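Local atomic coordinates of core protein VP7 (Bluetongue virus, PDB entry 1BVP), a protein that forms the trimeric capsomers of the viral core, 260 of which assemble on an inner scaffold of VP3. Residues 147-159 with 162-175. Sequence-based numbering, arbitrary orientation.
Sequences QAVTAVVCGPDMI and SLNAGARGDVQQIF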
ATOM      1  N   GLN A 147     -15.631  29.279  30.550  1.00 57.41           N
ATOM      2  CA  GLN A 147     -14.246  28.930  30.272  1.00 47.26           C
ATOM      3  C   GLN A 147     -13.563  30.028  29.453  1.00 40.03           C
ATOM      4  O   GLN A 147     -14.234  30.878  28.873  1.00 43.39           O
ATOM      5  CB  GLN A 147     -14.194  27.609  29.536  1.00 50.93           C
ATOM      6  CG  GLN A 147     -14.653  26.411  30.334  1.00 56.14           C
ATOM      7  CD  GLN A 147     -14.795  25.165  29.449  1.00 62.98           C
ATOM      8  OE1 GLN A 147     -15.616  24.284  29.723  1.00 67.74           O
ATOM      9  NE2 GLN A 147     -14.006  25.097  28.374  1.00 61.21           N
ATOM     10  N   ALA A 148     -12.232  30.066  29.483  1.00 30.50           N
ATOM     11  CA  ALA A 148     -11.480  31.064  28.713  1.00 27.62           C
ATOM     12  C   ALA A 148     -10.879  30.459  27.444  1.00 29.72           C
ATOM     13  O   ALA A 148     -10.389  31.188  26.575  1.00 29.22           O
ATOM     14  CB  ALA A 148     -10.382  31.681  29.555  1.00 26.09           C
ATOM     15  N   VAL A 149     -10.741  29.129  27.443  1.00 32.58           N
ATOM     16  CA  VAL A 149     -10.252  28.386  26.282  1.00 29.12           C
ATOM     17  C   VAL A 149     -11.210  27.222  26.101  1.00 25.05           C
ATOM     18  O   VAL A 149     -11.667  26.641  27.090  1.00 21.13           O
ATOM     19  CB  VAL A 149      -8.747  27.906  26.381  1.00 28.84           C
ATOM     20  CG1 VAL A 149      -8.009  28.619  27.479  1.00 28.49           C
ATOM     21  CG2 VAL A 149      -8.627  26.410  26.495  1.00 29.91           C
ATOM     22  N   THR A 150     -11.636  27.008  24.855  1.00 22.61           N
ATOM     23  CA  THR A 150     -12.535  25.915  24.507  1.00 21.62           C
ATOM     24  C   THR A 150     -12.060  25.221  23.224  1.00 27.71           C
ATOM     25  O   THR A 150     -11.908  25.868  22.162  1.00 28.63           O
ATOM     26  CB  THR A 150     -13.980  26.391  24.353  1.00 19.91           C
ATOM     27  OG1 THR A 150     -14.456  26.835  25.625  1.00 26.96           O
ATOM     28  CG2 THR A 150     -14.878  25.253  23.889  1.00 14.94           C
ATOM     29  N   ALA A 151     -11.754  23.924  23.381  1.00 30.76           N
ATOM     30  CA  ALA A 151     -11.289  23.034  22.312  1.00 23.33           C
ATOM     31  C   ALA A 151     -12.495  22.269  21.821  1.00 21.07           C
ATOM     32  O   ALA A 151     -13.279  21.733  22.608  1.00 18.27           O
ATOM     33  CB  ALA A 151     -10.265  22.072  22.835  1.00 20.80           C
ATOM     34  N   VAL A 152     -12.585  22.101  20.522  1.00 22.71           N
ATOM     35  CA  VAL A 152     -13.747  21.433  19.986  1.00 21.26           C
ATOM     36  C   VAL A 152     -13.337  20.679  18.678  1.00 19.89           C
ATOM     37  O   VAL A 152     -12.364  21.084  18.026  1.00 18.81           O
ATOM     38  CB  VAL A 152     -14.807  22.584  19.812  1.00 16.25           C
ATOM     39  CG1 VAL A 152     -15.015  22.985  18.375  1.00 13.94           C
ATOM     40  CG2 VAL A 152     -16.038  22.274  20.511  1.00 17.07           C
ATOM     41  N   VAL A 153     -14.007  19.573  18.320  1.00 16.03           N
ATOM     42  CA  VAL A 153     -13.620  18.878  17.088  1.00 13.34           C
ATOM     43  C   VAL A 153     -14.309  19.462  15.866  1.00 16.98           C
ATOM     44  O   VAL A 153     -15.522  19.660  15.889  1.00 14.76           O
ATOM     45  CB  VAL A 153     -13.742  17.254  17.107  1.00 12.84           C
ATOM     46  CG1 VAL A 153     -13.971  16.695  18.486  1.00  9.06           C
ATOM     47  CG2 VAL A 153     -14.758  16.711  16.092  1.00  8.66           C
ATOM     48  N   CYS A 154     -13.543  19.705  14.800  1.00 14.46           N
ATOM     49  CA  CYS A 154     -14.098  20.259  13.591  1.00 14.35           C
ATOM     50  C   CYS A 154     -13.893  19.448  12.327  1.00 21.58           C
ATOM     51  O   CYS A 154     -14.150  19.915  11.215  1.00 27.86           O
ATOM     52  CB  CYS A 154     -13.568  21.659  13.393  1.00 12.64           C
ATOM     53  SG  CYS A 154     -11.832  21.793  13.495  1.00 18.65           S
ATOM     54  N   GLY A 155     -13.423  18.221  12.482  1.00 26.10           N
ATOM     55  CA  GLY A 155     -13.201  17.371  11.322  1.00 20.01           C
ATOM     56  C   GLY A 155     -12.864  16.005  11.848  1.00 21.29           C
ATOM     57  O   GLY A 155     -12.707  15.838  13.067  1.00 22.84           O
ATOM     58  N   PRO A 156     -12.733  15.006  10.967  1.00 19.73           N
ATOM     59  CA  PRO A 156     -12.411  13.627  11.367  1.00 15.72           C
ATOM     60  C   PRO A 156     -10.982  13.532  11.882  1.00 17.80           C
ATOM     61  O   PRO A 156     -10.657  12.619  12.625  1.00 17.64           O
ATOM     62  CB  PRO A 156     -12.550  12.848  10.071  1.00 17.91           C
ATOM     63  CG  PRO A 156     -13.332  13.761   9.139  1.00 13.24           C
ATOM     64  CD  PRO A 156     -12.844  15.116   9.507  1.00 14.95           C
ATOM     65  N   ASP A 157     -10.171  14.538  11.560  1.00 16.50           N
ATOM     66  CA  ASP A 157      -8.766  14.577  11.953  1.00 17.33           C
ATOM     67  C   ASP A 157      -8.368  15.919  12.511  1.00 17.35           C
ATOM     68  O   ASP A 157      -7.170  16.224  12.596  1.00 13.32           O
ATOM     69  CB  ASP A 157      -7.897  14.348  10.711  1.00 22.44           C
ATOM     70  CG  ASP A 157      -8.068  15.437   9.646  1.00 25.45           C
ATOM     71  OD1 ASP A 157      -9.059  16.209   9.701  1.00 28.25           O
ATOM     72  OD2 ASP A 157      -7.205  15.505   8.733  1.00 33.07           O
ATOM     73  N   MET A 158      -9.345  16.674  12.997  1.00 20.54           N
ATOM     74  CA  MET A 158      -9.049  18.033  13.410  1.00 15.09           C
ATOM     75  C   MET A 158      -9.792  18.610  14.599  1.00 18.27           C
ATOM     76  O   MET A 158     -10.965  18.289  14.843  1.00 14.92           O
ATOM     77  CB  MET A 158      -9.382  18.889  12.204  1.00  9.87           C
ATOM     78  CG  MET A 158      -8.718  20.175  12.170  1.00 15.73           C
ATOM     79  SD  MET A 158      -7.710  20.203  10.733  1.00 24.76           S
ATOM     80  CE  MET A 158      -6.387  20.823  11.513  1.00 29.57           C
ATOM     81  N   ILE A 159      -9.096  19.462  15.346  1.00 19.89           N
ATOM     82  CA  ILE A 159      -9.722  20.191  16.446  1.00 20.12           C
ATOM     83  C   ILE A 159      -9.288  21.656  16.308  1.00 21.68           C
ATOM     84  O   ILE A 159      -8.273  21.973  15.637  1.00 20.13           O
ATOM     85  CB  ILE A 159      -9.332  19.692  17.864  1.00 18.69           C
ATOM     86  CG1 ILE A 159      -7.921  20.123  18.225  1.00 19.02           C
ATOM     87  CG2 ILE A 159      -9.550  18.203  18.004  1.00 17.58           C
ATOM     88  CD1 ILE A 159      -7.718  20.208  19.702  1.00 16.29           C
ATOM     89  N   SER A 162     -10.517  27.933  20.748  1.00 25.33           N
ATOM     90  CA  SER A 162     -10.829  29.376  20.820  1.00 25.63           C
ATOM     91  C   SER A 162     -10.194  29.870  22.116  1.00 25.49           C
ATOM     92  O   SER A 162     -10.416  29.287  23.187  1.00 22.88           O
ATOM     93  CB  SER A 162     -12.332  29.623  20.946  1.00 26.37           C
ATOM     94  OG  SER A 162     -13.070  29.107  19.866  1.00 29.39           O
ATOM     95  N   LEU A 163      -9.396  30.921  22.034  1.00 27.58           N
ATOM     96  CA  LEU A 163      -8.758  31.479  23.231  1.00 34.80           C
ATOM     97  C   LEU A 163      -9.170  32.957  23.467  1.00 36.98           C
ATOM     98  O   LEU A 163      -9.089  33.793  22.536  1.00 32.82           O
ATOM     99  CB  LEU A 163      -7.221  31.481  23.080  1.00 38.63           C
ATOM    100  CG  LEU A 163      -6.231  30.329  22.927  1.00 34.52           C
ATOM    101  CD1 LEU A 163      -6.190  29.515  24.187  1.00 34.73           C
ATOM    102  CD2 LEU A 163      -6.584  29.499  21.727  1.00 34.15           C
ATOM    103  N   ASN A 164      -9.606  33.283  24.690  1.00 37.76           N
ATOM    104  CA  ASN A 164      -9.922  34.681  25.052  1.00 35.54           C
ATOM    105  C   ASN A 164      -8.568  35.422  25.134  1.00 38.99           C
ATOM    106  O   ASN A 164      -7.501  34.778  25.253  1.00 36.47           O
ATOM    107  CB  ASN A 164     -10.618  34.775  26.417  1.00 30.80           C
ATOM    108  CG  ASN A 164     -12.130  34.607  26.321  1.00 33.93           C
ATOM    109  OD1 ASN A 164     -12.765  35.042  25.350  1.00 39.13           O
ATOM    110  ND2 ASN A 164     -12.718  33.999  27.342  1.00 30.78           N
ATOM    111  N   ALA A 165      -8.593  36.756  25.040  1.00 40.16           N
ATOM    112  CA  ALA A 165      -7.347  37.521  25.126  1.00 34.71           C
ATOM    113  C   ALA A 165      -6.651  37.174  26.438  1.00 35.85           C
ATOM    114  O   ALA A 165      -7.307  37.023  27.491  1.00 32.49           O
ATOM    115  CB  ALA A 165      -7.620  38.985  25.040  1.00 33.58           C
ATOM    116  N   GLY A 166      -5.343  36.940  26.347  1.00 34.96           N
ATOM    117  CA  GLY A 166      -4.548  36.578  27.512  1.00 31.46           C
ATOM    118  C   GLY A 166      -4.742  35.192  28.123  1.00 33.35           C
ATOM    119  O   GLY A 166      -4.008  34.849  29.059  1.00 37.71           O
ATOM    120  N   ALA A 167      -5.677  34.388  27.599  1.00 34.05           N
ATOM    121  CA  ALA A 167      -5.967  33.041  28.134  1.00 31.81           C
ATOM    122  C   ALA A 167      -4.908  31.937  27.893  1.00 36.77           C
ATOM    123  O   ALA A 167      -4.047  32.028  26.998  1.00 38.11           O
ATOM    124  CB  ALA A 167      -7.350  32.567  27.668  1.00 25.59           C
ATOM    125  N   ARG A 168      -4.961  30.912  28.736  1.00 39.30           N
ATOM    126  CA  ARG A 168      -4.042  29.778  28.675  1.00 41.14           C
ATOM    127  C   ARG A 168      -4.756  28.581  29.279  1.00 40.53           C
ATOM    128  O   ARG A 168      -5.606  28.739  30.167  1.00 40.24           O
ATOM    129  CB  ARG A 168      -2.752  30.072  29.440  1.00 46.24           C
ATOM    130  CG  ARG A 168      -2.971  30.708  30.797  1.00 59.19           C
ATOM    131  CD  ARG A 168      -1.709  30.720  31.634  1.00 70.66           C
ATOM    132  NE  ARG A 168      -0.532  31.112  30.858  1.00 81.69           N
ATOM    133  CZ  ARG A 168       0.694  30.613  31.040  1.00 87.01           C
ATOM    134  NH1 ARG A 168       0.920  29.695  31.978  1.00 88.41           N
ATOM    135  NH2 ARG A 168       1.700  31.023  30.274  1.00 87.96           N
ATOM    136  N   GLY A 169      -4.462  27.397  28.744  1.00 40.24           N
ATOM    137  CA  GLY A 169      -5.091  26.175  29.223  1.00 36.39           C
ATOM    138  C   GLY A 169      -4.533  24.917  28.592  1.00 36.03           C
ATOM    139  O   GLY A 169      -3.730  24.960  27.654  1.00 38.26           O
ATOM    140  N   ASP A 170      -4.905  23.784  29.171  1.00 37.79           N
ATOM    141  CA  ASP A 170      -4.462  22.478  28.697  1.00 36.82           C
ATOM    142  C   ASP A 170      -5.559  21.942  27.792  1.00 39.02           C
ATOM    143  O   ASP A 170      -6.744  22.011  28.114  1.00 40.20           O
ATOM    144  CB  ASP A 170      -4.205  21.527  29.873  1.00 34.25           C
ATOM    145  CG  ASP A 170      -2.845  21.761  30.547  1.00 35.49           C
ATOM    146  OD1 ASP A 170      -2.039  22.630  30.084  1.00 30.01           O
ATOM    147  OD2 ASP A 170      -2.586  21.039  31.551  1.00 36.85           O
ATOM    148  N   VAL A 171      -5.156  21.303  26.713  1.00 38.78           N
ATOM    149  CA  VAL A 171      -6.106  20.835  25.736  1.00 35.46           C
ATOM    150  C   VAL A 171      -6.137  19.305  25.497  1.00 35.64           C
ATOM    151  O   VAL A 171      -7.072  18.781  24.883  1.00 35.51           O
ATOM    152  CB  VAL A 171      -5.825  21.668  24.478  1.00 34.30           C
ATOM    153  CG1 VAL A 171      -6.069  20.915  23.249  1.00 42.08           C
ATOM    154  CG2 VAL A 171      -6.649  22.900  24.522  1.00 29.36           C
ATOM    155  N   GLN A 172      -5.204  18.578  26.103  1.00 31.55           N
ATOM    156  CA  GLN A 172      -5.117  17.133  25.909  1.00 27.41           C
ATOM    157  C   GLN A 172      -6.332  16.237  26.097  1.00 27.85           C
ATOM    158  O   GLN A 172      -6.452  15.254  25.388  1.00 37.46           O
ATOM    159  CB  GLN A 172      -4.019  16.556  26.761  1.00 27.89           C
ATOM    160  CG  GLN A 172      -4.280  16.751  28.225  1.00 29.31           C
ATOM    161  CD  GLN A 172      -3.478  17.886  28.792  1.00 30.68           C
ATOM    162  OE1 GLN A 172      -3.008  18.779  28.064  1.00 29.45           O
ATOM    163  NE2 GLN A 172      -3.254  17.830  30.093  1.00 33.97           N
ATOM    164  N   GLN A 173      -7.213  16.527  27.045  1.00 23.37           N
ATOM    165  CA  GLN A 173      -8.349  15.644  27.277  1.00 25.54           C
ATOM    166  C   GLN A 173      -9.297  15.438  26.120  1.00 23.03           C
ATOM    167  O   GLN A 173     -10.054  14.462  26.118  1.00 24.97           O
ATOM    168  CB  GLN A 173      -9.120  15.984  28.570  1.00 41.18           C
ATOM    169  CG  GLN A 173      -9.481  17.458  28.784  1.00 64.57           C
ATOM    170  CD  GLN A 173      -8.261  18.389  29.065  1.00 77.61           C
ATOM    171  OE1 GLN A 173      -7.182  17.943  29.498  1.00 78.99           O
ATOM    172  NE2 GLN A 173      -8.447  19.689  28.809  1.00 81.44           N
ATOM    173  N   ILE A 174      -9.259  16.326  25.131  1.00 20.59           N
ATOM    174  CA  ILE A 174     -10.157  16.214  23.959  1.00 21.16           C
ATOM    175  C   ILE A 174      -9.718  14.989  23.131  1.00 25.52           C
ATOM    176  O   ILE A 174     -10.539  14.322  22.476  1.00 29.14           O
ATOM    177  CB  ILE A 174     -10.129  17.563  23.112  1.00 19.14           C
ATOM    178  CG1 ILE A 174     -11.083  17.540  21.926  1.00 18.09           C
ATOM    179  CG2 ILE A 174      -8.744  17.850  22.570  1.00 22.39           C
ATOM    180  CD1 ILE A 174     -12.515  17.607  22.298  1.00 22.07           C
ATOM    181  N   PHE A 175      -8.420  14.686  23.227  1.00 26.32           N
ATOM    182  CA  PHE A 175      -7.774  13.571  22.542  1.00 25.52           C
ATOM    183  C   PHE A 175      -7.836  12.235  23.272  1.00 31.39           C
ATOM    184  O   PHE A 175      -7.626  11.186  22.656  1.00 39.64           O
ATOM    185  CB  PHE A 175      -6.295  13.865  22.341  1.00 20.58           C
ATOM    186  CG  PHE A 175      -6.019  14.953  21.363  1.00 24.39           C
ATOM    187  CD1 PHE A 175      -5.976  14.685  19.999  1.00 26.41           C
ATOM    188  CD2 PHE A 175      -5.766  16.242  21.795  1.00 24.08           C
ATOM    189  CE1 PHE A 175      -5.680  15.694  19.075  1.00 23.59           C
ATOM    190  CE2 PHE A 175      -5.468  17.261  20.885  1.00 21.15           C
ATOM    191  CZ  PHE A 175      -5.424  16.989  19.527  1.00 21.57           C
TER
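Ile159 pushes its CD1 into the buried part of this contact, where it meets Ile174 CG2 at 3.9 Å, Val171 CG1 at 4.0 Å and, obliquely, the ring of Phe175. The two isoleucine side chains run antiparallel alongside each other, and in Ile174 chi1 -177° and chi2 71° together bring CD1 to Val153 CG1. Ala151 CB fills in against Val171 CG2, Val233 packs on Val171, and Trp225 meets Phe175 edge-to-face. What is being closed here is a beta sandwich, as known for the outer domain of VP7: the hairpin of strands 149-155 and 158-163 belongs to one sheet, and after a type II turn from Asn164 to Ala167 the chain crosses to strand 168-170 of the other. Thr150 and Ser162 form an antiparallel hydrogen-bonded pair, with Ser162 N to Thr150 O at 2.9 Å and Thr150 N to Ser162 O at 3.1 Å. Toward the turn the packing is as close, but Ala148 and Val149 lie partly open to solvent. Val149 CB touches Leu163 CD1 at 3.7 Å, its CG1 lies 3.6 Å from Arg168 O, beside the backbone of strand 168-170, and Ala148 CB touches Ala167 CB. The poorly ordered Arg168 side chain points away. Asn164 N reaches Ala148 O at 2.9 Å in a nearly straight bond.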